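Local coordinates for putative transporter (Clostridium difficile 630, PDB 3LV9), which is of unknown transport function but carries, in this fragment of a membrane protein, a pair of CBS domains, and may bind flavin adenine dinucleotide, at residues V30-M35 with G128-V133. Residues are numbered along the deposited sequence; the frame is centred on the assembly and turned at random.
Sequences VPRTDM and GGTSGV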
ATOM      1  N   VAL A  30      -8.328  -9.042  -9.372  1.00 27.73           N
ATOM      2  CA  VAL A  30      -8.003 -10.217  -8.612  1.00 27.29           C
ATOM      3  C   VAL A  30      -9.308 -10.970  -8.679  1.00 27.10           C
ATOM      4  O   VAL A  30     -10.345 -10.403  -8.349  1.00 27.45           O
ATOM      5  CB  VAL A  30      -7.604  -9.847  -7.180  1.00 27.76           C
ATOM      6  CG1 VAL A  30      -7.444 -11.087  -6.327  1.00 27.28           C
ATOM      7  CG2 VAL A  30      -6.267  -8.990  -7.203  1.00 27.19           C
ATOM      8  N   PRO A  31      -9.289 -12.196  -9.216  1.00 26.19           N
ATOM      9  CA  PRO A  31     -10.541 -12.980  -9.273  1.00 26.85           C
ATOM     10  C   PRO A  31     -11.081 -13.442  -7.897  1.00 26.67           C
ATOM     11  O   PRO A  31     -10.282 -13.685  -6.962  1.00 26.65           O
ATOM     12  CB  PRO A  31     -10.190 -14.205 -10.147  1.00 26.55           C
ATOM     13  CG  PRO A  31      -8.685 -14.289 -10.119  1.00 27.55           C
ATOM     14  CD  PRO A  31      -8.173 -12.847  -9.904  1.00 25.90           C
ATOM     15  N   ARG A  32     -12.415 -13.563  -7.812  1.00 25.77           N
ATOM     16  CA  ARG A  32     -13.131 -13.999  -6.622  1.00 26.01           C
ATOM     17  C   ARG A  32     -12.345 -15.047  -5.859  1.00 26.54           C
ATOM     18  O   ARG A  32     -12.144 -14.892  -4.650  1.00 26.50           O
ATOM     19  CB  ARG A  32     -14.527 -14.540  -6.982  1.00 27.03           C
ATOM     20  CG  ARG A  32     -15.412 -14.886  -5.750  1.00 27.54           C
ATOM     21  CD  ARG A  32     -16.582 -15.829  -6.078  1.00 29.63           C
ATOM     22  NE  ARG A  32     -17.285 -16.347  -4.865  1.00 30.38           N
ATOM     23  CZ  ARG A  32     -18.305 -15.726  -4.298  1.00 29.81           C
ATOM     24  NH1 ARG A  32     -18.731 -14.597  -4.839  1.00 33.03           N
ATOM     25  NH2 ARG A  32     -18.915 -16.221  -3.232  1.00 29.21           N
ATOM     26  N   THR A  33     -11.827 -16.068  -6.549  1.00 26.86           N
ATOM     27  CA  THR A  33     -11.216 -17.189  -5.815  1.00 27.93           C
ATOM     28  C   THR A  33      -9.935 -16.805  -5.098  1.00 28.75           C
ATOM     29  O   THR A  33      -9.647 -17.365  -4.019  1.00 28.05           O
ATOM     30  CB  THR A  33     -11.037 -18.514  -6.687  1.00 28.35           C
ATOM     31  OG1 THR A  33     -10.733 -19.599  -5.811  1.00 30.83           O
ATOM     32  CG2 THR A  33      -9.949 -18.428  -7.695  1.00 26.55           C
ATOM     33  N   ASP A  34      -9.203 -15.821  -5.655  1.00 29.34           N
ATOM     34  CA  ASP A  34      -7.900 -15.392  -5.087  1.00 30.27           C
ATOM     35  C   ASP A  34      -8.020 -14.171  -4.192  1.00 30.79           C
ATOM     36  O   ASP A  34      -7.092 -13.792  -3.481  1.00 30.67           O
ATOM     37  CB  ASP A  34      -6.926 -15.102  -6.201  1.00 30.56           C
ATOM     38  CG  ASP A  34      -6.572 -16.360  -7.004  1.00 33.90           C
ATOM     39  OD1 ASP A  34      -6.400 -17.418  -6.371  1.00 39.95           O
ATOM     40  OD2 ASP A  34      -6.470 -16.311  -8.251  1.00 38.19           O
HETATM   41  N   MSE A  35      -9.186 -13.562  -4.206  1.00 31.47           N
HETATM   42  CA  MSE A  35      -9.448 -12.393  -3.393  1.00 32.46           C
HETATM   43  C   MSE A  35      -9.486 -12.788  -1.915  1.00 31.72           C
HETATM   44  O   MSE A  35     -10.094 -13.794  -1.543  1.00 31.74           O
HETATM   45  CB  MSE A  35     -10.766 -11.776  -3.860  1.00 33.25           C
HETATM   46  CG  MSE A  35     -11.567 -11.084  -2.825  1.00 38.99           C
HETATM   47 SE   MSE A  35     -13.194 -10.348  -3.617  0.80 49.51          SE
HETATM   48  CE  MSE A  35     -14.222 -10.056  -2.002  1.00 49.77           C
ATOM     49  N   GLY A 128     -25.140 -10.393 -10.501  1.00 34.86           N
ATOM     50  CA  GLY A 128     -25.133  -9.650  -9.242  1.00 34.10           C
ATOM     51  C   GLY A 128     -24.309 -10.347  -8.160  1.00 32.97           C
ATOM     52  O   GLY A 128     -24.615 -10.275  -6.972  1.00 33.62           O
ATOM     53  N   GLY A 129     -23.269 -11.051  -8.569  1.00 31.49           N
ATOM     54  CA  GLY A 129     -22.383 -11.714  -7.624  1.00 29.99           C
ATOM     55  C   GLY A 129     -21.036 -11.052  -7.702  1.00 28.15           C
ATOM     56  O   GLY A 129     -20.752 -10.326  -8.636  1.00 26.38           O
ATOM     57  N   THR A 130     -20.190 -11.332  -6.727  1.00 27.78           N
ATOM     58  CA  THR A 130     -18.856 -10.774  -6.719  1.00 27.39           C
ATOM     59  C   THR A 130     -18.004 -11.570  -7.695  1.00 28.93           C
ATOM     60  O   THR A 130     -17.822 -12.775  -7.489  1.00 29.54           O
ATOM     61  CB  THR A 130     -18.219 -10.882  -5.342  1.00 27.09           C
ATOM     62  OG1 THR A 130     -18.841  -9.921  -4.476  1.00 25.55           O
ATOM     63  CG2 THR A 130     -16.697 -10.626  -5.432  1.00 23.56           C
ATOM     64  N   SER A 131     -17.483 -10.925  -8.740  1.00 28.99           N
ATOM     65  CA  SER A 131     -16.572 -11.650  -9.620  1.00 29.99           C
ATOM     66  C   SER A 131     -15.131 -11.324  -9.301  1.00 29.29           C
ATOM     67  O   SER A 131     -14.233 -12.076  -9.682  1.00 29.91           O
ATOM     68  CB  SER A 131     -16.890 -11.408 -11.086  1.00 30.38           C
ATOM     69  OG  SER A 131     -16.227 -10.283 -11.542  1.00 32.38           O
ATOM     70  N   GLY A 132     -14.887 -10.238  -8.567  1.00 28.41           N
ATOM     71  CA  GLY A 132     -13.526 -10.011  -8.097  1.00 27.08           C
ATOM     72  C   GLY A 132     -13.334  -8.641  -7.492  1.00 25.98           C
ATOM     73  O   GLY A 132     -14.269  -8.010  -7.088  1.00 25.08           O
ATOM     74  N   VAL A 133     -12.085  -8.228  -7.399  1.00 24.94           N
ATOM     75  CA  VAL A 133     -11.752  -6.968  -6.759  1.00 24.95           C
ATOM     76  C   VAL A 133     -10.596  -6.341  -7.530  1.00 24.85           C
ATOM     77  O   VAL A 133      -9.771  -7.058  -8.128  1.00 25.23           O
ATOM     78  CB  VAL A 133     -11.383  -7.161  -5.260  1.00 24.84           C
ATOM     79  CG1 VAL A 133     -10.079  -7.945  -5.118  1.00 24.57           C
ATOM     80  CG2 VAL A 133     -11.280  -5.798  -4.527  1.00 22.72           C
TER
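V30 and V133 face each other as an antiparallel hydrogen-bonded pair: V30 N donates to V133 O at 2.8 Å, nearly along the C=O axis, and V133 N returns a bond to V30 O at 2.9 Å. Their side chains lie on the same face of the sheet, with V30 CB 3.7 Å from V133 CG1. The next pair, P31 with G132, makes no such bonds, and the backbones close to a CA-CA distance of 4.4 Å. G132 CA sits 3.2 Å from V30 O, with no side chain between the backbones. S131 and G132 both stand opposite V123 on the other neighbouring strand, forming a classic beta bulge. The short strand 30-31, from the first CBS sequence range, is outermost in this chain's sheet, beside strand 130-135 of the second, tying the two CBS repeats together. Beyond it the chain turns, P31 O accepting from both D34 N and M35 N, and the buried selenomethionine M35 comes back against strand 130-135. Extended beyond CG, its chain crosses T130 and V133 at about a right angle, putting SE 4.0 Å from both T130 CG2 and V133 CB, with I69 also touching. T130, G132 and M35 are buried; on the looser side P31 is exposed and R32 partly so. R32 N reaches S131 O from well above the carbonyl plane, while CG, anti to the backbone N (chi1 -174°), starts an extended chain across T130, CG and CD packing on T130 O. The weak NH1 bond to T130 O is doubtful, NH1 being insecurely placed; NH1 also salt-bridges D67 OD1, which accepts from T130 N.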